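PDB 1JX7: protein YchN from Escherichia coli, which is of unknown function but belongs to the DsrE/DsrF-like family and assembles as a homohexamer built from two trimers. Local coordinates for residues 6-11 with 39-44; 35-40 with 71-76. One frame throughout, in Å; residues are numbered along the deposited sequence.

Contact 1 of 2, residues 6-11 with 39-44; sequences IVANGA and LFLMSD
L39 lies alongside I6, both side chains pointing the same way from neighbouring parallel strands. Both methyls of L39 face I6 from the same side: CD1 meets I6 CG2 at 3.5 Å, while CD2 rests against I6 CB and CG2. Branched aliphatic residues suit this face, which A25 of helix 17-31 covers. The backbone of F40 ties the strands together, its N donating to I6 O over 2.8 Å in an almost straight bond (176°). The return bond from A8 N to F40 O is weak and bent. The F40 ring turns to the other face of the sheet, where V7 CG1 lies obliquely 4.2 Å from F40 CD1 and L104 and W107 of helix 101-107 add apolar cover. L41 returns to the first face and brings CD2 to within 3.5 Å of A8 CB, a small methyl that a longer neighbour can cover. Beyond the strand, the N of M42, a selenomethionine, donates to A8 O (2.8 Å, 157°). Its side chain bends at chi3 (-63°), which turns CE back over the first segment to V7 CG1 at 3.6 Å and to the N9 amide; its CG lies in the plane of the F40 ring, at the edge. S43 OG is 3.1 Å from N9 O, a weak pairing whose proton has another acceptor within reach. D44 brings CB to 3.7 Å from A11 CB, while its carboxylate turns to a salt bridge with R85. A11 and D44 also pack on the same pair in another subunit, and M42 on F117 of a further copy. The chemistry thus changes along the contact: main-chain bonds and aliphatic packing fix the buried strands, whereas the segments after them mix small, polar and flexible groups, and A11, M42 and D44 among them also pack against other subunits.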
loop_
_atom_site.group_PDB
_atom_site.type_symbol
_atom_site.label_atom_id
_atom_site.label_comp_id
_atom_site.label_asym_id
_atom_site.label_seq_id
_atom_site.Cartn_x
_atom_site.Cartn_y
_atom_site.Cartn_z
ATOM N N ILE A 6 -19.352 1.958 8.586
ATOM C CA ILE A 6 -18.049 2.363 8.083
ATOM C C ILE A 6 -17.050 1.278 8.445
ATOM O O ILE A 6 -16.955 0.864 9.595
ATOM C CB ILE A 6 -17.582 3.698 8.710
ATOM C CG1 ILE A 6 -18.255 4.873 7.994
ATOM C CG2 ILE A 6 -16.051 3.808 8.641
ATOM C CD1 ILE A 6 -17.712 6.245 8.391
ATOM N N VAL A 7 -16.309 0.796 7.463
ATOM C CA VAL A 7 -15.316 -0.224 7.742
ATOM C C VAL A 7 -13.939 0.393 7.509
ATOM O O VAL A 7 -13.806 1.373 6.777
ATOM C CB VAL A 7 -15.508 -1.455 6.839
ATOM C CG1 VAL A 7 -14.824 -2.654 7.464
ATOM C CG2 VAL A 7 -16.989 -1.747 6.662
ATOM N N ALA A 8 -12.928 -0.161 8.159
ATOM C CA ALA A 8 -11.574 0.343 8.023
ATOM C C ALA A 8 -10.553 -0.790 8.129
ATOM O O ALA A 8 -10.661 -1.666 8.997
ATOM C CB ALA A 8 -11.312 1.393 9.082
ATOM N N ASN A 9 -9.563 -0.758 7.235
ATOM C CA ASN A 9 -8.507 -1.771 7.178
ATOM C C ASN A 9 -7.153 -1.174 7.551
ATOM O O ASN A 9 -6.250 -1.884 7.991
ATOM C CB ASN A 9 -8.417 -2.347 5.759
ATOM C CG ASN A 9 -9.630 -3.175 5.376
ATOM O OD1 ASN A 9 -10.769 -2.817 5.686
ATOM N ND2 ASN A 9 -9.400 -4.282 4.679
ATOM N N GLY A 10 -7.020 0.139 7.385
ATOM C CA GLY A 10 -5.759 0.805 7.649
ATOM C C GLY A 10 -5.165 0.870 9.055
ATOM O O GLY A 10 -5.872 1.073 10.042
ATOM N N ALA A 11 -3.849 0.713 9.125
ATOM C CA ALA A 11 -3.132 0.790 10.397
ATOM C C ALA A 11 -3.096 2.252 10.817
ATOM O O ALA A 11 -2.869 3.136 9.984
ATOM C CB ALA A 11 -1.705 0.255 10.244
ATOM N N LEU A 39 -19.157 1.715 13.333
ATOM C CA LEU A 39 -17.776 1.625 12.863
ATOM C C LEU A 39 -17.175 0.259 13.115
ATOM O O LEU A 39 -17.120 -0.201 14.250
ATOM C CB LEU A 39 -16.914 2.667 13.587
ATOM C CG LEU A 39 -16.144 3.750 12.819
ATOM C CD1 LEU A 39 -15.070 3.102 11.949
ATOM C CD2 LEU A 39 -17.121 4.578 11.984
ATOM N N PHE A 40 -16.709 -0.384 12.061
ATOM C CA PHE A 40 -16.086 -1.682 12.214
ATOM C C PHE A 40 -14.636 -1.528 11.800
ATOM O O PHE A 40 -14.350 -0.819 10.839
ATOM C CB PHE A 40 -16.789 -2.716 11.327
ATOM C CG PHE A 40 -16.431 -4.134 11.673
ATOM C CD1 PHE A 40 -15.301 -4.734 11.121
ATOM C CD2 PHE A 40 -17.182 -4.838 12.606
ATOM C CE1 PHE A 40 -14.918 -6.015 11.498
ATOM C CE2 PHE A 40 -16.811 -6.120 12.987
ATOM C CZ PHE A 40 -15.677 -6.715 12.434
ATOM N N LEU A 41 -13.724 -2.166 12.518
ATOM C CA LEU A 41 -12.311 -2.083 12.161
ATOM C C LEU A 41 -11.743 -3.481 11.975
ATOM O O LEU A 41 -11.750 -4.286 12.906
ATOM C CB LEU A 41 -11.517 -1.355 13.248
ATOM C CG LEU A 41 -12.015 0.034 13.661
ATOM C CD1 LEU A 41 -11.022 0.667 14.635
ATOM C CD2 LEU A 41 -12.209 0.900 12.427
HETATM N N MSE A 42 -11.251 -3.758 10.764
HETATM C CA MSE A 42 -10.669 -5.059 10.439
HETATM C C MSE A 42 -9.149 -4.986 10.391
HETATM O O MSE A 42 -8.557 -3.925 10.539
HETATM C CB MSE A 42 -11.190 -5.561 9.082
HETATM C CG MSE A 42 -12.684 -5.841 9.036
HETATM SE SE MSE A 42 -13.195 -6.662 7.535
HETATM C CE MSE A 42 -12.774 -5.426 6.318
ATOM N N SER A 43 -8.532 -6.149 10.178
ATOM C CA SER A 43 -7.112 -6.267 10.060
ATOM C C SER A 43 -6.302 -5.265 10.875
ATOM O O SER A 43 -6.539 -5.123 12.077
ATOM C CB SER A 43 -6.693 -6.180 8.605
ATOM O OG SER A 43 -6.972 -4.897 8.080
ATOM N N ASP A 44 -5.359 -4.555 10.261
ATOM C CA ASP A 44 -4.578 -3.458 10.818
ATOM C C ASP A 44 -5.205 -2.309 11.615
ATOM O O ASP A 44 -4.616 -1.861 12.616
ATOM C CB ASP A 44 -3.694 -2.846 9.764
ATOM C CG ASP A 44 -2.841 -3.870 9.065
ATOM O OD1 ASP A 44 -2.032 -3.464 8.210
ATOM O OD2 ASP A 44 -2.981 -5.079 9.374
#

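Contact 2 of 2, residues 35-40 with 71-76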
loop_
_atom_site.group_PDB
_atom_site.type_symbol
_atom_site.label_atom_id
_atom_site.label_comp_id
_atom_site.label_asym_id
_atom_site.label_seq_id
_atom_site.Cartn_x
_atom_site.Cartn_y
_atom_site.Cartn_z
ATOM N N LEU A 35 -27.755 10.458 13.478
ATOM C CA LEU A 35 -27.317 9.491 12.476
ATOM C C LEU A 35 -26.855 8.174 13.094
ATOM O O LEU A 35 -25.899 8.151 13.881
ATOM C CB LEU A 35 -26.188 10.121 11.634
ATOM C CG LEU A 35 -25.452 9.409 10.499
ATOM C CD1 LEU A 35 -24.308 8.621 11.070
ATOM C CD2 LEU A 35 -26.398 8.525 9.706
ATOM N N ASP A 36 -27.557 7.090 12.759
ATOM C CA ASP A 36 -27.214 5.743 13.250
ATOM C C ASP A 36 -25.924 5.344 12.525
ATOM O O ASP A 36 -25.950 4.871 11.383
ATOM C CB ASP A 36 -28.344 4.755 12.911
ATOM C CG ASP A 36 -27.963 3.294 13.180
ATOM O OD1 ASP A 36 -26.940 2.836 12.634
ATOM O OD2 ASP A 36 -28.697 2.599 13.924
ATOM N N LEU A 37 -24.796 5.543 13.204
ATOM C CA LEU A 37 -23.487 5.260 12.630
ATOM C C LEU A 37 -22.790 4.147 13.380
ATOM O O LEU A 37 -22.729 4.160 14.611
ATOM C CB LEU A 37 -22.636 6.534 12.696
ATOM C CG LEU A 37 -21.332 6.659 11.903
ATOM C CD1 LEU A 37 -20.614 7.915 12.383
ATOM C CD2 LEU A 37 -20.445 5.442 12.120
ATOM N N ARG A 38 -22.258 3.183 12.628
ATOM C CA ARG A 38 -21.550 2.043 13.200
ATOM C C ARG A 38 -20.187 1.962 12.528
ATOM O O ARG A 38 -20.080 2.107 11.302
ATOM C CB ARG A 38 -22.319 0.756 12.947
ATOM C CG ARG A 38 -23.613 0.596 13.726
ATOM C CD ARG A 38 -24.259 -0.691 13.275
ATOM N NE ARG A 38 -25.077 -1.318 14.299
ATOM C CZ ARG A 38 -26.319 -0.954 14.597
ATOM N NH1 ARG A 38 -26.885 0.048 13.943
ATOM N NH2 ARG A 38 -26.989 -1.602 15.539
ATOM N N LEU A 39 -19.157 1.715 13.333
ATOM C CA LEU A 39 -17.776 1.625 12.863
ATOM C C LEU A 39 -17.175 0.259 13.115
ATOM O O LEU A 39 -17.120 -0.201 14.250
ATOM C CB LEU A 39 -16.914 2.667 13.587
ATOM C CG LEU A 39 -16.144 3.750 12.819
ATOM C CD1 LEU A 39 -15.070 3.102 11.949
ATOM C CD2 LEU A 39 -17.121 4.578 11.984
ATOM N N PHE A 40 -16.709 -0.384 12.061
ATOM C CA PHE A 40 -16.086 -1.682 12.214
ATOM C C PHE A 40 -14.636 -1.528 11.800
ATOM O O PHE A 40 -14.350 -0.819 10.839
ATOM C CB PHE A 40 -16.789 -2.716 11.327
ATOM C CG PHE A 40 -16.431 -4.134 11.673
ATOM C CD1 PHE A 40 -15.301 -4.734 11.121
ATOM C CD2 PHE A 40 -17.182 -4.838 12.606
ATOM C CE1 PHE A 40 -14.918 -6.015 11.498
ATOM C CE2 PHE A 40 -16.811 -6.120 12.987
ATOM C CZ PHE A 40 -15.677 -6.715 12.434
ATOM N N GLN A 71 -20.543 9.684 21.888
ATOM C CA GLN A 71 -21.830 9.859 21.227
ATOM C C GLN A 71 -22.556 8.523 21.105
ATOM O O GLN A 71 -23.629 8.448 20.507
ATOM C CB GLN A 71 -21.622 10.373 19.802
ATOM C CG GLN A 71 -21.321 11.823 19.635
ATOM C CD GLN A 71 -21.116 12.158 18.182
ATOM O OE1 GLN A 71 -20.039 11.976 17.632
ATOM N NE2 GLN A 71 -22.173 12.635 17.538
ATOM N N ASN A 72 -21.957 7.461 21.623
ATOM C CA ASN A 72 -22.558 6.139 21.555
ATOM C C ASN A 72 -22.532 5.533 20.161
ATOM O O ASN A 72 -23.370 4.680 19.832
ATOM C CB ASN A 72 -23.994 6.177 22.075
ATOM C CG ASN A 72 -24.095 6.816 23.434
ATOM O OD1 ASN A 72 -23.416 6.392 24.377
ATOM N ND2 ASN A 72 -24.925 7.846 23.554
ATOM N N VAL A 73 -21.591 5.979 19.337
ATOM C CA VAL A 73 -21.431 5.426 18.000
ATOM C C VAL A 73 -20.660 4.141 18.272
ATOM O O VAL A 73 -19.538 4.183 18.791
ATOM C CB VAL A 73 -20.601 6.347 17.091
ATOM C CG1 VAL A 73 -20.250 5.634 15.800
ATOM C CG2 VAL A 73 -21.382 7.602 16.790
ATOM N N PRO A 74 -21.244 2.979 17.946
ATOM C CA PRO A 74 -20.565 1.701 18.186
ATOM C C PRO A 74 -19.281 1.540 17.373
ATOM O O PRO A 74 -19.245 1.826 16.174
ATOM C CB PRO A 74 -21.617 0.661 17.812
ATOM C CG PRO A 74 -22.927 1.410 17.900
ATOM C CD PRO A 74 -22.574 2.759 17.349
ATOM N N VAL A 75 -18.238 1.077 18.044
ATOM C CA VAL A 75 -16.945 0.854 17.413
ATOM C C VAL A 75 -16.516 -0.571 17.727
ATOM O O VAL A 75 -16.169 -0.887 18.863
ATOM C CB VAL A 75 -15.891 1.850 17.975
ATOM C CG1 VAL A 75 -14.487 1.441 17.548
ATOM C CG2 VAL A 75 -16.215 3.263 17.497
ATOM N N LYS A 76 -16.545 -1.432 16.716
ATOM C CA LYS A 76 -16.170 -2.828 16.917
ATOM C C LYS A 76 -14.844 -3.233 16.286
ATOM O O LYS A 76 -14.549 -2.868 15.135
ATOM C CB LYS A 76 -17.293 -3.738 16.389
ATOM C CG LYS A 76 -18.553 -3.743 17.250
ATOM C CD LYS A 76 -18.259 -4.364 18.607
ATOM C CE LYS A 76 -19.512 -4.537 19.443
ATOM N NZ LYS A 76 -19.233 -5.287 20.717
#
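In both L37 and V73 the contacting branch extends anti to the backbone N (CG of L37, chi1 -166°; CG1 of V73, chi1 170°), and the two side chains cross with L37 CD2 3.7 Å from V73 CG1. P74 comes next. Having no N-H, it places its ring carbon CD by L37 O, yet its own carbonyl still accepts L39 N at 2.8 Å. The ladder then becomes regular: K76 N donates to L39 O over 2.8 Å at 167°, and L39 and V75 pair in parallel, L39 CB lying 4.0 Å from V75 CG2. On the opposite face, K76 brings CB to 3.9 Å from F40 CD2 and its carbonyl oxygen over one face of the ring, toward the rim. Beyond CB the lysine chain bends away and carries NZ to a salt bridge with E97. R38 NH1 forms a salt bridge with the D36 carboxylate, its hydrogen bonds weak and bent, and R38 makes a cation-pi contact with W107. The contact closes the beta-alpha-beta unit of strand 36-41, helix 61-70 and strand 75-78: L68 covers L37 and V73, L65 and T69 cover V75, and helix 101-107 packs on F40 and K76 from the other side.

How the contacts relate
Contacts 1 and 2 are the two flanks of strand 36-41, which stands between strands 3-8 and 75-78 in a parallel sheet; their centres are about 13 Å apart. L39 and F40 belong to both, but divide the bonding: L39 uses its N and O toward strand 75-78, F40 its N and O toward strand 3-8, while their side chains touch both neighbours. The bonding carries on across the join: I6 N lies 2.8 Å from R38 O and L41 N 2.8 Å from K76 O, both probable hydrogen bonds. Two successive beta-alpha-beta units, through helices 17-31 and 61-70, thus share one strand. No active site is established. F40 also touches C78, which with C81 forms a CxxC pattern at a helix start, whose role is unconfirmed.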